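Local coordinates for esterase (uncultured bacterium pCosCE1, PDB 7ATL), which hydrolyses carboxylic esters as a family VIII carboxylesterase with a beta-lactamase-like fold and also shows promiscuous acyltransferase activity, at residues V26-V30 against N42-Y46. Numbering follows the deposited sequence.
Sequences VGSVV and NASGY
Asn42 O is gripped twice: Val30 N donates to it at 3.0 Å, and a water donates a second hydrogen bond to it, also 3.0 Å long. The bond from Val30 N is nearly straight, with 168° at the hydrogen. The same water bonds to Ser28 OG and, at 2.7 Å, to Ser44 OG. It thus bridges two hydroxyls whose OG atoms, Ser28 OG and Ser44 OG, are 4.5 Å apart, too far for a direct bond. Different rotations bring them to it: Ser28 OG lies between its backbone N and carbonyl carbon (chi1 77°), Ser44 OG opposite its carbonyl carbon (chi1 -58°). Ser28 OG also bonds to Tyr372 OH, which probably fixes the hydroxyl further.

Two antiparallel hydrogen-bonded pairs, Ser28 with Ser44 and Val30 with Asn42, define the hairpin register; the shortest backbone bond is Ser44 N to Ser28 O, 2.8 Å. On the other face Val29 CG2 meets Ala43 CB at 4.2 Å. Gly27 and Gly45 bring their CA atoms to 4.2 Å, and Gly45 CA makes a CA-H...O contact with Val26 O. Past them, Tyr46 N still hydrogen-bonds to Val26 O at 3.1 Å.

Strand 37-44 forms one edge of the antiparallel sheet, strand 27-34 lies between it and strand 355-361, and helix 3-21 packs on the face bearing Val30 and Ser44.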
# COMPACT_ATOMS: atom_id res chain seq x y z
N VAL A 26 4.75 -12.54 14.39
CA VAL A 26 4.03 -13.82 14.62
C VAL A 26 4.31 -14.75 13.44
O VAL A 26 4.61 -15.97 13.69
CB VAL A 26 2.53 -13.52 14.80
CG1 VAL A 26 1.68 -14.79 14.82
CG2 VAL A 26 2.32 -12.68 16.06
N GLY A 27 4.20 -14.21 12.23
CA GLY A 27 4.45 -14.91 10.95
C GLY A 27 4.73 -13.93 9.82
O GLY A 27 4.30 -12.75 9.88
N SER A 28 5.47 -14.38 8.81
CA SER A 28 5.81 -13.56 7.61
C SER A 28 5.99 -14.48 6.41
O SER A 28 6.27 -15.67 6.61
CB SER A 28 7.03 -12.69 7.82
OG SER A 28 8.22 -13.46 7.73
N VAL A 29 5.75 -13.92 5.24
CA VAL A 29 6.21 -14.46 3.93
C VAL A 29 7.11 -13.40 3.30
O VAL A 29 6.62 -12.28 3.12
CB VAL A 29 5.01 -14.79 3.05
CG1 VAL A 29 5.46 -15.31 1.69
CG2 VAL A 29 4.09 -15.78 3.74
N VAL A 30 8.36 -13.73 3.02
CA VAL A 30 9.38 -12.83 2.42
C VAL A 30 9.88 -13.43 1.09
O VAL A 30 10.37 -14.56 1.11
CB VAL A 30 10.56 -12.59 3.38
CG1 VAL A 30 11.68 -11.83 2.69
CG2 VAL A 30 10.13 -11.87 4.65
N ASN A 42 10.33 -17.57 1.52
CA ASN A 42 10.21 -18.24 2.84
C ASN A 42 8.99 -17.77 3.63
O ASN A 42 8.86 -16.57 3.86
CB ASN A 42 11.48 -18.06 3.65
CG ASN A 42 11.57 -19.08 4.76
OD1 ASN A 42 11.20 -20.24 4.57
ND2 ASN A 42 12.01 -18.64 5.93
N ALA A 43 8.16 -18.73 4.06
CA ALA A 43 7.09 -18.56 5.08
C ALA A 43 7.67 -18.91 6.45
O ALA A 43 8.23 -19.98 6.56
CB ALA A 43 5.94 -19.47 4.73
N SER A 44 7.54 -18.04 7.45
CA SER A 44 8.03 -18.29 8.84
C SER A 44 6.87 -18.14 9.83
O SER A 44 5.98 -17.32 9.57
CB SER A 44 9.14 -17.33 9.21
OG SER A 44 10.24 -17.40 8.32
N GLY A 45 6.92 -18.85 10.96
CA GLY A 45 5.97 -18.68 12.07
C GLY A 45 4.55 -19.08 11.67
O GLY A 45 4.40 -19.88 10.73
N TYR A 46 3.55 -18.48 12.31
CA TYR A 46 2.12 -18.90 12.21
C TYR A 46 1.27 -17.87 11.45
O TYR A 46 1.41 -16.66 11.63
CB TYR A 46 1.56 -19.17 13.61
CG TYR A 46 2.22 -20.26 14.43
CD1 TYR A 46 2.13 -21.60 14.05
CD2 TYR A 46 2.87 -19.97 15.62
CE1 TYR A 46 2.71 -22.61 14.81
CE2 TYR A 46 3.45 -20.96 16.39
CZ TYR A 46 3.37 -22.28 15.98
OH TYR A 46 3.91 -23.26 16.75
O HOH W 1 9.64 -15.48 6.49